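Local structure of organophosphorus hydrolase (Pseudomonas oleovorans, 4O98) at residues Ile248-Ala253 / Gly292-Phe297; Lys258-Trp263 / Ser275-Leu280; Val162-Ala167 / Asn203-Tyr208. The protein probably hydrolyses lactones and organophosphate triesters with a two-zinc site of the metallo-beta-lactamase superfamily, here as an engineered double variant tuned toward phosphotriesterase activity. All blocks are in the same frame, centred on the assembly; numbering follows the deposited sequence.

Contact 1. Residues Ile248-Ala253 / Gly292-Phe297; sequences ILINHA and GAHLPF. With ZN (zinc ion), chain E.
Two loops beside the dinuclear zinc site meet where the engineered Ile250 lies alongside the metal ligand His294. The two side chains point the same way, and Ile250 CD1 rests obliquely 3.6 Å from His294 CD2. His294 NE2 binds one zinc ion at 2.1 Å, in a shell completed by a water, Asp143, His144 and Asp247. At the other end of the ring ND1 is hydrogen-bonded to the carbonyl oxygen of Ala88, so both imidazole nitrogens are used and the ring's rotation is fixed. Histidine suits the place because its two nitrogens can serve a metal and a backbone acceptor at once. No direct hydrogen bond joins the loops; two waters do so instead. One donates to Leu249 O and accepts from His294 N at 2.9 Å, while the other accepts from His252 N at 2.7 Å and donates to His294 O. Farther along, Leu249 CD2 meets Leu295 CD2 at 3.7 Å, the side chains crossing at about a right angle. His252 has CG between its backbone N and carbonyl carbon (chi1 68°), which lays its ring against Pro296: CG of the proline makes a CH-pi contact 3.8 Å from the ring centroid, and Ala253 CB covers the opposite face. His252 NE2 is hydrogen-bonded to Glu316 OE2 of the second subunit. A zinc-binding histidine on a loop just after a core strand is characteristic of the metallo-beta-lactamase fold.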
ATOM      1  N   ILE B 248     -19.514   1.803   4.729  1.00 32.80           N
ATOM      2  CA  ILE B 248     -20.235   0.604   5.160  1.00 37.42           C
ATOM      3  C   ILE B 248     -19.465  -0.106   6.285  1.00 39.28           C
ATOM      4  O   ILE B 248     -20.022  -0.911   7.040  1.00 40.91           O
ATOM      5  CB  ILE B 248     -20.575  -0.363   4.001  1.00 38.76           C
ATOM      6  CG1 ILE B 248     -19.339  -1.098   3.514  1.00 39.60           C
ATOM      7  CG2 ILE B 248     -21.269   0.365   2.852  1.00 36.65           C
ATOM      8  CD1 ILE B 248     -19.307  -2.545   3.981  1.00 39.55           C
ATOM      9  N   LEU B 249     -18.200   0.271   6.425  1.00 33.98           N
ATOM     10  CA  LEU B 249     -17.290  -0.353   7.362  1.00 38.74           C
ATOM     11  C   LEU B 249     -16.217   0.687   7.727  1.00 37.54           C
ATOM     12  O   LEU B 249     -15.730   1.394   6.841  1.00 37.74           O
ATOM     13  CB  LEU B 249     -16.666  -1.538   6.637  1.00 42.32           C
ATOM     14  CG  LEU B 249     -15.774  -2.547   7.305  1.00 35.97           C
ATOM     15  CD1 LEU B 249     -15.909  -3.839   6.523  1.00 33.80           C
ATOM     16  CD2 LEU B 249     -14.340  -2.054   7.301  1.00 32.30           C
ATOM     17  N   ILE B 250     -15.852   0.772   9.008  1.00 34.28           N
ATOM     18  CA  ILE B 250     -14.901   1.778   9.499  1.00 32.81           C
ATOM     19  C   ILE B 250     -13.539   1.198   9.934  1.00 35.82           C
ATOM     20  O   ILE B 250     -12.508   1.883   9.873  1.00 34.11           O
ATOM     21  CB  ILE B 250     -15.490   2.554  10.695  1.00 34.86           C
ATOM     22  CG1 ILE B 250     -16.901   3.057  10.384  1.00 40.94           C
ATOM     23  CG2 ILE B 250     -14.588   3.709  11.094  1.00 36.11           C
ATOM     24  CD1 ILE B 250     -16.954   4.109   9.299  1.00 36.44           C
ATOM     25  N   ASN B 251     -13.530  -0.047  10.402  1.00 31.90           N
ATOM     26  CA  ASN B 251     -12.298  -0.644  10.911  1.00 30.96           C
ATOM     27  C   ASN B 251     -12.028  -1.985  10.247  1.00 33.08           C
ATOM     28  O   ASN B 251     -12.674  -2.987  10.582  1.00 33.13           O
ATOM     29  CB  ASN B 251     -12.374  -0.805  12.440  1.00 33.54           C
ATOM     30  CG  ASN B 251     -11.073  -1.323  13.049  1.00 32.67           C
ATOM     31  OD1 ASN B 251     -10.559  -2.382  12.667  1.00 31.70           O
ATOM     32  ND2 ASN B 251     -10.534  -0.572  14.002  1.00 31.37           N
ATOM     33  N   HIS B 252     -11.058  -2.011   9.337  1.00 30.34           N
ATOM     34  CA  HIS B 252     -10.803  -3.195   8.511  1.00 32.56           C
ATOM     35  C   HIS B 252     -10.441  -4.419   9.353  1.00 33.08           C
ATOM     36  O   HIS B 252     -10.772  -5.543   8.996  1.00 35.86           O
ATOM     37  CB  HIS B 252      -9.680  -2.916   7.500  1.00 32.15           C
ATOM     38  CG  HIS B 252      -8.334  -2.744   8.136  1.00 35.89           C
ATOM     39  ND1 HIS B 252      -7.374  -3.737   8.125  1.00 31.27           N
ATOM     40  CD2 HIS B 252      -7.806  -1.714   8.843  1.00 31.93           C
ATOM     41  CE1 HIS B 252      -6.303  -3.319   8.779  1.00 35.62           C
ATOM     42  NE2 HIS B 252      -6.537  -2.094   9.225  1.00 38.13           N
ATOM     43  N   ALA B 253      -9.770  -4.193  10.475  1.00 33.28           N
ATOM     44  CA  ALA B 253      -9.250  -5.290  11.287  1.00 36.09           C
ATOM     45  C   ALA B 253     -10.329  -6.055  12.058  1.00 34.82           C
ATOM     46  O   ALA B 253     -10.118  -7.208  12.440  1.00 32.16           O
ATOM     47  CB  ALA B 253      -8.188  -4.783  12.239  1.00 32.18           C
ATOM     48  N   GLY B 292     -12.745   2.069  -0.489  1.00 31.28           N
ATOM     49  CA  GLY B 292     -13.347   2.261   0.821  1.00 30.77           C
ATOM     50  C   GLY B 292     -12.812   3.451   1.601  1.00 32.32           C
ATOM     51  O   GLY B 292     -11.607   3.542   1.876  1.00 30.17           O
ATOM     52  N   ALA B 293     -13.721   4.348   1.986  1.00 28.60           N
ATOM     53  CA  ALA B 293     -13.351   5.631   2.586  1.00 29.20           C
ATOM     54  C   ALA B 293     -12.465   5.542   3.829  1.00 30.79           C
ATOM     55  O   ALA B 293     -11.648   6.437   4.057  1.00 29.36           O
ATOM     56  CB  ALA B 293     -14.603   6.442   2.893  1.00 29.35           C
ATOM     57  N   HIS B 294     -12.645   4.507   4.656  1.00 28.95           N
ATOM     58  CA  HIS B 294     -11.825   4.385   5.872  1.00 31.28           C
ATOM     59  C   HIS B 294     -10.902   3.158   5.933  1.00 28.91           C
ATOM     60  O   HIS B 294     -10.368   2.827   6.988  1.00 31.26           O
ATOM     61  CB  HIS B 294     -12.695   4.480   7.130  1.00 30.64           C
ATOM     62  CG  HIS B 294     -13.408   5.792   7.254  1.00 30.19           C
ATOM     63  ND1 HIS B 294     -12.733   6.990   7.347  1.00 28.92           N
ATOM     64  CD2 HIS B 294     -14.722   6.095   7.251  1.00 29.42           C
ATOM     65  CE1 HIS B 294     -13.608   7.976   7.408  1.00 33.89           C
ATOM     66  NE2 HIS B 294     -14.822   7.462   7.361  1.00 32.37           N
ATOM     67  N   LEU B 295     -10.693   2.516   4.793  1.00 28.71           N
ATOM     68  CA  LEU B 295      -9.748   1.407   4.689  1.00 27.82           C
ATOM     69  C   LEU B 295      -8.353   2.008   4.518  1.00 29.59           C
ATOM     70  O   LEU B 295      -8.231   3.176   4.123  1.00 30.37           O
ATOM     71  CB  LEU B 295     -10.130   0.520   3.503  1.00 28.87           C
ATOM     72  CG  LEU B 295     -11.579   0.007   3.461  1.00 28.83           C
ATOM     73  CD1 LEU B 295     -11.826  -0.842   2.225  1.00 30.26           C
ATOM     74  CD2 LEU B 295     -11.939  -0.795   4.714  1.00 30.76           C
ATOM     75  N   PRO B 296      -7.292   1.245   4.859  1.00 29.20           N
ATOM     76  CA  PRO B 296      -5.945   1.834   4.781  1.00 28.19           C
ATOM     77  C   PRO B 296      -5.663   2.301   3.356  1.00 30.17           C
ATOM     78  O   PRO B 296      -5.900   1.533   2.415  1.00 27.04           O
ATOM     79  CB  PRO B 296      -5.025   0.664   5.167  1.00 28.62           C
ATOM     80  CG  PRO B 296      -5.906  -0.232   6.050  1.00 29.55           C
ATOM     81  CD  PRO B 296      -7.281  -0.122   5.421  1.00 31.14           C
ATOM     82  N   PHE B 297      -5.185   3.536   3.205  1.00 28.96           N
ATOM     83  CA  PHE B 297      -4.963   4.135   1.886  1.00 27.94           C
ATOM     84  C   PHE B 297      -4.050   3.240   1.040  1.00 26.89           C
ATOM     85  O   PHE B 297      -3.039   2.758   1.544  1.00 26.31           O
ATOM     86  CB  PHE B 297      -4.354   5.549   2.037  1.00 30.90           C
ATOM     87  CG  PHE B 297      -4.120   6.241   0.723  1.00 29.58           C
ATOM     88  CD1 PHE B 297      -5.138   6.969   0.112  1.00 30.20           C
ATOM     89  CD2 PHE B 297      -2.907   6.119   0.072  1.00 25.48           C
ATOM     90  CE1 PHE B 297      -4.934   7.579  -1.115  1.00 30.87           C
ATOM     91  CE2 PHE B 297      -2.694   6.717  -1.168  1.00 26.15           C
ATOM     92  CZ  PHE B 297      -3.700   7.452  -1.756  1.00 31.01           C
TER
HETATM   93 ZN    ZN E 401     -16.502   8.627   7.173  1.00 35.82          ZN
HETATM   94  O   HOH W   1     -14.774   2.552   4.255  1.00 29.69           O
HETATM   95  O   HOH W   2      -9.994   0.376   8.551  1.00 31.60           O
HETATM   96  O   HOH W   3     -17.772   9.569   8.681  1.00 32.51           O

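Contact 2. Residues Lys258-Trp263 / Ser275-Leu280; sequences KPEVVW and SRQRIL
A type I beta turn from Lys258 to Val261 lies against the helix that runs through Ser275-Leu280, with Pro259 and Gln277 closest, their CA atoms 6.3 Å apart. The turn is closed by Val261 N bonding to Lys258 O at 3.0 Å. Proline suits the second position of such a turn, where phi must be near -60°, and its ring is turned toward the helix: Pro259 CG lies 3.6 Å from Leu280 CD2, and Pro259 CB packs on the Gln277 amide. The turn belongs to the connection between helices 252-255 and 269-286 of the alpha-beta/beta-alpha sandwich and folds back on the latter. Arg276 extends from the helix, then bends at chi3 (-49°), bringing NH1 to Pro259 O at 2.8 Å; the carbonyl oxygen sits at the guanidinium edge, in its plane, the N-H...O angle being 159°. NE of the same arginine is held by Ile248 O, so one guanidinium ties two loops to the helix. Nearer the surface, Gln277 NE2 donates to the anti lone pair of Glu260 OE2 at 2.8 Å, amide and carboxylate being nearly coplanar, while Glu260 OE1 forms a salt bridge with Arg273, one helical turn before Gln277.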
ATOM      1  N   LYS B 258     -15.836  -9.674  11.679  1.00 35.48           N
ATOM      2  CA  LYS B 258     -17.076  -9.641  12.466  1.00 33.50           C
ATOM      3  C   LYS B 258     -17.985  -8.487  12.030  1.00 34.05           C
ATOM      4  O   LYS B 258     -18.055  -7.455  12.706  1.00 36.79           O
ATOM      5  CB  LYS B 258     -16.774  -9.479  13.962  1.00 38.37           C
ATOM      6  CG  LYS B 258     -15.592 -10.277  14.502  1.00 41.05           C
ATOM      7  CD  LYS B 258     -15.882 -11.776  14.561  1.00 42.40           C
ATOM      8  CE  LYS B 258     -16.756 -12.128  15.747  1.00 48.94           C
ATOM      9  NZ  LYS B 258     -16.791 -13.607  15.992  1.00 51.05           N
ATOM     10  N   PRO B 259     -18.696  -8.651  10.911  1.00 31.17           N
ATOM     11  CA  PRO B 259     -19.484  -7.520  10.398  1.00 33.09           C
ATOM     12  C   PRO B 259     -20.648  -7.137  11.317  1.00 39.87           C
ATOM     13  O   PRO B 259     -21.213  -6.042  11.157  1.00 39.36           O
ATOM     14  CB  PRO B 259     -20.006  -8.031   9.051  1.00 34.76           C
ATOM     15  CG  PRO B 259     -19.078  -9.162   8.675  1.00 37.45           C
ATOM     16  CD  PRO B 259     -18.698  -9.799   9.990  1.00 34.43           C
ATOM     17  N   GLU B 260     -20.991  -8.003  12.271  1.00 33.38           N
ATOM     18  CA  GLU B 260     -22.072  -7.679  13.199  1.00 38.27           C
ATOM     19  C   GLU B 260     -21.626  -6.648  14.228  1.00 39.01           C
ATOM     20  O   GLU B 260     -22.456  -6.040  14.911  1.00 42.02           O
ATOM     21  CB  GLU B 260     -22.629  -8.931  13.888  1.00 35.89           C
ATOM     22  CG  GLU B 260     -23.331  -9.901  12.935  1.00 39.03           C
ATOM     23  CD  GLU B 260     -24.615  -9.324  12.380  1.00 45.32           C
ATOM     24  OE1 GLU B 260     -25.364  -8.711  13.172  1.00 47.45           O
ATOM     25  OE2 GLU B 260     -24.873  -9.472  11.161  1.00 45.12           O
ATOM     26  N   VAL B 261     -20.316  -6.446  14.335  1.00 34.51           N
ATOM     27  CA  VAL B 261     -19.793  -5.392  15.192  1.00 36.97           C
ATOM     28  C   VAL B 261     -20.192  -4.035  14.613  1.00 40.45           C
ATOM     29  O   VAL B 261     -19.987  -3.769  13.420  1.00 36.85           O
ATOM     30  CB  VAL B 261     -18.271  -5.456  15.295  1.00 35.03           C
ATOM     31  CG1 VAL B 261     -17.754  -4.247  16.023  1.00 35.96           C
ATOM     32  CG2 VAL B 261     -17.836  -6.729  16.009  1.00 37.50           C
ATOM     33  N   VAL B 262     -20.759  -3.179  15.455  1.00 40.31           N
ATOM     34  CA  VAL B 262     -21.304  -1.915  14.986  1.00 38.75           C
ATOM     35  C   VAL B 262     -20.421  -0.756  15.374  1.00 38.69           C
ATOM     36  O   VAL B 262     -19.471  -0.911  16.144  1.00 43.69           O
ATOM     37  CB  VAL B 262     -22.712  -1.671  15.546  1.00 43.64           C
ATOM     38  CG1 VAL B 262     -23.597  -2.856  15.243  1.00 43.20           C
ATOM     39  CG2 VAL B 262     -22.657  -1.423  17.044  1.00 38.45           C
ATOM     40  N   TRP B 263     -20.751   0.412  14.836  1.00 36.44           N
ATOM     41  CA  TRP B 263     -19.995   1.630  15.080  1.00 40.43           C
ATOM     42  C   TRP B 263     -20.897   2.619  15.825  1.00 42.90           C
ATOM     43  O   TRP B 263     -22.074   2.764  15.478  1.00 39.27           O
ATOM     44  CB  TRP B 263     -19.539   2.189  13.728  1.00 37.08           C
ATOM     45  CG  TRP B 263     -18.769   3.469  13.758  1.00 39.15           C
ATOM     46  CD1 TRP B 263     -19.190   4.692  13.321  1.00 42.02           C
ATOM     47  CD2 TRP B 263     -17.426   3.649  14.220  1.00 44.36           C
ATOM     48  NE1 TRP B 263     -18.195   5.626  13.497  1.00 41.92           N
ATOM     49  CE2 TRP B 263     -17.101   5.010  14.047  1.00 44.76           C
ATOM     50  CE3 TRP B 263     -16.464   2.789  14.760  1.00 43.43           C
ATOM     51  CZ2 TRP B 263     -15.855   5.528  14.396  1.00 43.26           C
ATOM     52  CZ3 TRP B 263     -15.233   3.303  15.105  1.00 43.82           C
ATOM     53  CH2 TRP B 263     -14.937   4.657  14.921  1.00 44.67           C
ATOM     54  N   SER B 275     -26.844  -3.685   5.818  1.00 38.74           N
ATOM     55  CA  SER B 275     -26.179  -3.199   4.608  1.00 39.71           C
ATOM     56  C   SER B 275     -24.751  -3.736   4.535  1.00 37.31           C
ATOM     57  O   SER B 275     -24.296  -4.127   3.473  1.00 40.88           O
ATOM     58  CB  SER B 275     -26.152  -1.666   4.558  1.00 39.10           C
ATOM     59  OG  SER B 275     -27.446  -1.101   4.629  1.00 41.79           O
ATOM     60  N   ARG B 276     -24.047  -3.758   5.663  1.00 36.44           N
ATOM     61  CA  ARG B 276     -22.666  -4.242   5.674  1.00 36.53           C
ATOM     62  C   ARG B 276     -22.581  -5.713   5.264  1.00 36.74           C
ATOM     63  O   ARG B 276     -21.801  -6.069   4.374  1.00 36.24           O
ATOM     64  CB  ARG B 276     -22.047  -4.024   7.052  1.00 34.98           C
ATOM     65  CG  ARG B 276     -20.602  -4.495   7.207  1.00 35.55           C
ATOM     66  CD  ARG B 276     -20.111  -4.159   8.611  1.00 34.73           C
ATOM     67  NE  ARG B 276     -20.408  -2.767   8.924  1.00 40.45           N
ATOM     68  CZ  ARG B 276     -21.075  -2.366   9.995  1.00 39.36           C
ATOM     69  NH1 ARG B 276     -21.499  -3.250  10.891  1.00 35.36           N
ATOM     70  NH2 ARG B 276     -21.299  -1.070  10.178  1.00 45.26           N
ATOM     71  N   GLN B 277     -23.396  -6.554   5.908  1.00 35.38           N
ATOM     72  CA  GLN B 277     -23.508  -7.978   5.560  1.00 42.19           C
ATOM     73  C   GLN B 277     -23.832  -8.220   4.081  1.00 39.65           C
ATOM     74  O   GLN B 277     -23.191  -9.052   3.429  1.00 41.12           O
ATOM     75  CB  GLN B 277     -24.554  -8.678   6.447  1.00 39.52           C
ATOM     76  CG  GLN B 277     -24.128  -8.845   7.924  1.00 39.61           C
ATOM     77  CD  GLN B 277     -23.157  -9.994   8.145  1.00 42.39           C
ATOM     78  OE1 GLN B 277     -22.620 -10.570   7.198  1.00 44.21           O
ATOM     79  NE2 GLN B 277     -22.934 -10.339   9.407  1.00 42.91           N
ATOM     80  N   ARG B 278     -24.825  -7.495   3.567  1.00 36.22           N
ATOM     81  CA  ARG B 278     -25.229  -7.610   2.168  1.00 36.63           C
ATOM     82  C   ARG B 278     -24.094  -7.204   1.230  1.00 38.59           C
ATOM     83  O   ARG B 278     -23.736  -7.959   0.321  1.00 39.00           O
ATOM     84  CB  ARG B 278     -26.466  -6.743   1.895  1.00 40.83           C
ATOM     85  CG  ARG B 278     -26.819  -6.588   0.417  1.00 49.55           C
ATOM     86  CD  ARG B 278     -28.121  -5.800   0.197  1.00 53.43           C
ATOM     87  NE  ARG B 278     -27.964  -4.360   0.419  1.00 59.13           N
ATOM     88  CZ  ARG B 278     -28.675  -3.649   1.295  1.00 56.60           C
ATOM     89  NH1 ARG B 278     -29.610  -4.239   2.033  1.00 58.83           N
ATOM     90  NH2 ARG B 278     -28.459  -2.343   1.431  1.00 54.75           N
ATOM     91  N   ILE B 279     -23.520  -6.023   1.467  1.00 38.89           N
ATOM     92  CA  ILE B 279     -22.486  -5.483   0.587  1.00 36.49           C
ATOM     93  C   ILE B 279     -21.232  -6.374   0.582  1.00 37.82           C
ATOM     94  O   ILE B 279     -20.675  -6.657  -0.474  1.00 37.84           O
ATOM     95  CB  ILE B 279     -22.111  -4.031   0.956  1.00 41.85           C
ATOM     96  CG1 ILE B 279     -23.325  -3.099   0.858  1.00 40.40           C
ATOM     97  CG2 ILE B 279     -21.003  -3.525   0.048  1.00 40.65           C
ATOM     98  CD1 ILE B 279     -24.054  -3.170  -0.472  1.00 43.45           C
ATOM     99  N   LEU B 280     -20.794  -6.813   1.760  1.00 35.75           N
ATOM    100  CA  LEU B 280     -19.654  -7.721   1.858  1.00 36.72           C
ATOM    101  C   LEU B 280     -19.911  -9.025   1.079  1.00 40.96           C
ATOM    102  O   LEU B 280     -19.076  -9.466   0.278  1.00 40.83           O
ATOM    103  CB  LEU B 280     -19.382  -8.050   3.321  1.00 34.23           C
ATOM    104  CG  LEU B 280     -18.174  -7.498   4.072  1.00 38.15           C
ATOM    105  CD1 LEU B 280     -17.701  -6.180   3.538  1.00 35.50           C
ATOM    106  CD2 LEU B 280     -18.532  -7.378   5.540  1.00 32.23           C
TER

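Contact 3. Residues Val162-Ala167 / Asn203-Tyr208; sequences VEVPQA and NKLKPY
Glu163 and Lys206 stand side by side on one face of a parallel strand pair, pointing the same way. The extended lysine chain runs past the carboxylate and its ammonium group meets the syn lone pair of Glu163 OE1, a salt bridge with NZ and OE1 2.9 Å apart. The glutamate gets there by bending at chi2 (-86°). Lysine suits this place: its methylenes lie along the carboxylate, and its charge probably offsets that of the buried acid. The opposite face is apolar: Leu205 CD1 lies obliquely across Val164 CG1 at 3.9 Å and also meets Val162 CG1; the valines are beta-branched, a shape that favours strands. Tyr208 CG sits between its backbone N and carbonyl carbon (chi1 66°), which lays the phenol beside Pro165; Pro165 CA comes over one ring face, 3.9 Å from the centroid, as a CH-pi contact, while Glu163 C is at the ring's edge. The Tyr208 hydroxyl is hydrogen-bonded to that of Tyr233. Between these faces the backbones join as in a parallel sheet. Val162 pairs through N with Lys204 O and through O with Lys206 N, both at 2.8 Å; Val164 repeats this with Lys206 O and Tyr208 N, both at 3.1 Å. The ladder runs on past the strand's end, where Gln166 N, in the first turn of a helix, bonds to Tyr208 O at 2.9 Å. With their helical connection the two strands make a beta-alpha-beta crossover: helix 186-201 packs on Val162 and Leu205, strand 134-136 flanks strand 161-165, and strand 205-208 is outermost in its sheet within this chain.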
ATOM      1  N   VAL B 162     -22.932  18.934  -7.445  1.00 41.69           N
ATOM      2  CA  VAL B 162     -22.873  18.025  -6.304  1.00 36.98           C
ATOM      3  C   VAL B 162     -24.110  17.149  -6.233  1.00 44.14           C
ATOM      4  O   VAL B 162     -25.229  17.646  -6.094  1.00 49.23           O
ATOM      5  CB  VAL B 162     -22.698  18.772  -4.981  1.00 38.47           C
ATOM      6  CG1 VAL B 162     -22.732  17.791  -3.795  1.00 39.98           C
ATOM      7  CG2 VAL B 162     -21.397  19.541  -4.991  1.00 38.82           C
ATOM      8  N   GLU B 163     -23.906  15.841  -6.346  1.00 43.31           N
ATOM      9  CA  GLU B 163     -25.004  14.879  -6.263  1.00 47.61           C
ATOM     10  C   GLU B 163     -25.086  14.288  -4.851  1.00 49.21           C
ATOM     11  O   GLU B 163     -24.143  13.630  -4.384  1.00 42.34           O
ATOM     12  CB  GLU B 163     -24.797  13.761  -7.284  1.00 44.18           C
ATOM     13  CG  GLU B 163     -24.604  14.247  -8.717  1.00 48.45           C
ATOM     14  CD  GLU B 163     -25.926  14.465  -9.431  1.00 59.50           C
ATOM     15  OE1 GLU B 163     -25.921  14.629 -10.673  1.00 58.19           O
ATOM     16  OE2 GLU B 163     -26.973  14.465  -8.740  1.00 61.07           O
ATOM     17  N   VAL B 164     -26.206  14.531  -4.173  1.00 44.90           N
ATOM     18  CA  VAL B 164     -26.402  14.023  -2.820  1.00 43.60           C
ATOM     19  C   VAL B 164     -27.677  13.185  -2.800  1.00 42.76           C
ATOM     20  O   VAL B 164     -28.684  13.579  -3.382  1.00 46.77           O
ATOM     21  CB  VAL B 164     -26.455  15.179  -1.785  1.00 39.24           C
ATOM     22  CG1 VAL B 164     -27.598  16.108  -2.085  1.00 47.30           C
ATOM     23  CG2 VAL B 164     -26.580  14.647  -0.369  1.00 42.44           C
ATOM     24  N   PRO B 165     -27.626  12.001  -2.170  1.00 41.70           N
ATOM     25  CA  PRO B 165     -28.834  11.165  -2.114  1.00 45.02           C
ATOM     26  C   PRO B 165     -29.964  11.908  -1.400  1.00 45.80           C
ATOM     27  O   PRO B 165     -29.700  12.592  -0.403  1.00 42.27           O
ATOM     28  CB  PRO B 165     -28.390   9.953  -1.279  1.00 39.17           C
ATOM     29  CG  PRO B 165     -26.887   9.922  -1.401  1.00 41.16           C
ATOM     30  CD  PRO B 165     -26.464  11.361  -1.520  1.00 41.84           C
ATOM     31  N   GLN B 166     -31.189  11.779  -1.901  1.00 45.94           N
ATOM     32  CA  GLN B 166     -32.307  12.555  -1.375  1.00 48.68           C
ATOM     33  C   GLN B 166     -32.563  12.317   0.113  1.00 46.25           C
ATOM     34  O   GLN B 166     -32.768  13.266   0.875  1.00 45.50           O
ATOM     35  CB  GLN B 166     -33.583  12.301  -2.176  1.00 52.38           C
ATOM     36  CG  GLN B 166     -34.758  13.119  -1.656  1.00 55.87           C
ATOM     37  CD  GLN B 166     -35.818  13.340  -2.697  1.00 63.32           C
ATOM     38  OE1 GLN B 166     -36.512  12.406  -3.097  1.00 67.40           O
ATOM     39  NE2 GLN B 166     -35.954  14.586  -3.150  1.00 68.57           N
ATOM     40  N   ALA B 167     -32.541  11.054   0.521  1.00 44.85           N
ATOM     41  CA  ALA B 167     -32.761  10.705   1.920  1.00 45.92           C
ATOM     42  C   ALA B 167     -31.686  11.338   2.803  1.00 45.90           C
ATOM     43  O   ALA B 167     -31.906  11.621   3.989  1.00 43.46           O
ATOM     44  CB  ALA B 167     -32.784   9.185   2.089  1.00 42.43           C
ATOM     45  N   ASN B 203     -27.003  26.948  -7.827  1.00 50.94           N
ATOM     46  CA  ASN B 203     -27.894  25.916  -8.363  1.00 54.20           C
ATOM     47  C   ASN B 203     -27.154  24.662  -8.840  1.00 53.16           C
ATOM     48  O   ASN B 203     -27.582  23.975  -9.780  1.00 50.23           O
ATOM     49  CB  ASN B 203     -28.790  26.483  -9.471  1.00 53.82           C
ATOM     50  CG  ASN B 203     -30.218  25.996  -9.361  1.00 61.98           C
ATOM     51  OD1 ASN B 203     -30.621  25.046 -10.039  1.00 61.05           O
ATOM     52  ND2 ASN B 203     -30.992  26.635  -8.488  1.00 62.35           N
ATOM     53  N   LYS B 204     -26.039  24.377  -8.172  1.00 48.82           N
ATOM     54  CA  LYS B 204     -25.212  23.222  -8.491  1.00 49.00           C
ATOM     55  C   LYS B 204     -25.353  22.130  -7.425  1.00 50.47           C
ATOM     56  O   LYS B 204     -24.479  21.265  -7.300  1.00 45.80           O
ATOM     57  CB  LYS B 204     -23.741  23.634  -8.622  1.00 47.63           C
ATOM     58  CG  LYS B 204     -23.416  24.504  -9.844  1.00 50.38           C
ATOM     59  CD  LYS B 204     -23.901  23.861 -11.138  1.00 46.78           C
ATOM     60  CE  LYS B 204     -23.051  24.290 -12.338  1.00 54.95           C
ATOM     61  NZ  LYS B 204     -21.714  23.614 -12.380  1.00 52.67           N
ATOM     62  N   LEU B 205     -26.441  22.179  -6.650  1.00 49.39           N
ATOM     63  CA  LEU B 205     -26.730  21.132  -5.668  1.00 45.40           C
ATOM     64  C   LEU B 205     -27.931  20.287  -6.083  1.00 49.42           C
ATOM     65  O   LEU B 205     -29.051  20.788  -6.182  1.00 51.11           O
ATOM     66  CB  LEU B 205     -26.959  21.712  -4.279  1.00 45.01           C
ATOM     67  CG  LEU B 205     -27.406  20.645  -3.271  1.00 49.58           C
ATOM     68  CD1 LEU B 205     -26.289  19.640  -3.035  1.00 44.25           C
ATOM     69  CD2 LEU B 205     -27.867  21.269  -1.964  1.00 45.54           C
ATOM     70  N   LYS B 206     -27.692  19.001  -6.315  1.00 46.77           N
ATOM     71  CA  LYS B 206     -28.699  18.141  -6.915  1.00 49.31           C
ATOM     72  C   LYS B 206     -29.043  16.925  -6.050  1.00 53.40           C
ATOM     73  O   LYS B 206     -28.298  15.941  -6.019  1.00 54.01           O
ATOM     74  CB  LYS B 206     -28.224  17.704  -8.305  1.00 52.55           C
ATOM     75  CG  LYS B 206     -29.139  16.733  -9.045  1.00 56.58           C
ATOM     76  CD  LYS B 206     -28.629  16.514 -10.487  1.00 60.76           C
ATOM     77  CE  LYS B 206     -29.124  15.191 -11.087  1.00 64.45           C
ATOM     78  NZ  LYS B 206     -28.309  14.747 -12.271  1.00 66.70           N
ATOM     79  N   PRO B 207     -30.174  16.993  -5.329  1.00 53.57           N
ATOM     80  CA  PRO B 207     -30.649  15.784  -4.649  1.00 52.16           C
ATOM     81  C   PRO B 207     -31.269  14.836  -5.664  1.00 53.97           C
ATOM     82  O   PRO B 207     -32.105  15.264  -6.457  1.00 64.27           O
ATOM     83  CB  PRO B 207     -31.706  16.317  -3.673  1.00 50.48           C
ATOM     84  CG  PRO B 207     -31.390  17.790  -3.530  1.00 51.68           C
ATOM     85  CD  PRO B 207     -30.898  18.195  -4.886  1.00 47.80           C
ATOM     86  N   TYR B 208     -30.839  13.578  -5.655  1.00 55.11           N
ATOM     87  CA  TYR B 208     -31.325  12.573  -6.594  1.00 54.18           C
ATOM     88  C   TYR B 208     -32.022  11.454  -5.827  1.00 56.18           C
ATOM     89  O   TYR B 208     -31.659  11.167  -4.683  1.00 49.74           O
ATOM     90  CB  TYR B 208     -30.166  11.996  -7.418  1.00 52.75           C
ATOM     91  CG  TYR B 208     -29.152  11.201  -6.607  1.00 55.27           C
ATOM     92  CD1 TYR B 208     -29.359   9.847  -6.332  1.00 54.58           C
ATOM     93  CD2 TYR B 208     -27.985  11.797  -6.129  1.00 50.14           C
ATOM     94  CE1 TYR B 208     -28.444   9.110  -5.591  1.00 50.18           C
ATOM     95  CE2 TYR B 208     -27.053  11.061  -5.391  1.00 49.65           C
ATOM     96  CZ  TYR B 208     -27.296   9.718  -5.129  1.00 49.88           C
ATOM     97  OH  TYR B 208     -26.405   8.967  -4.402  1.00 45.62           O
TER

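In the fold
Along the chain contact 3 comes first and closes before contact 1 opens; contact 2 then falls wholly between the two segments of contact 1. Contacts 1 and 2 are neighbours, their centres about 12 Å apart. They touch where Ile248 and Leu249 meet Leu280, and where the two engineered residues, Ile250 and Trp263, pack together beside the metal centre. Contact 3 lies about 25 Å from contact 1 and 27 Å from contact 2, centre to centre, and touches neither. It belongs to the seven-stranded sheet, whereas contact 1 follows strands 240-246 and 289-292 of the six-stranded one. The two sheets form the sandwich whose zinc site takes ligands from both halves.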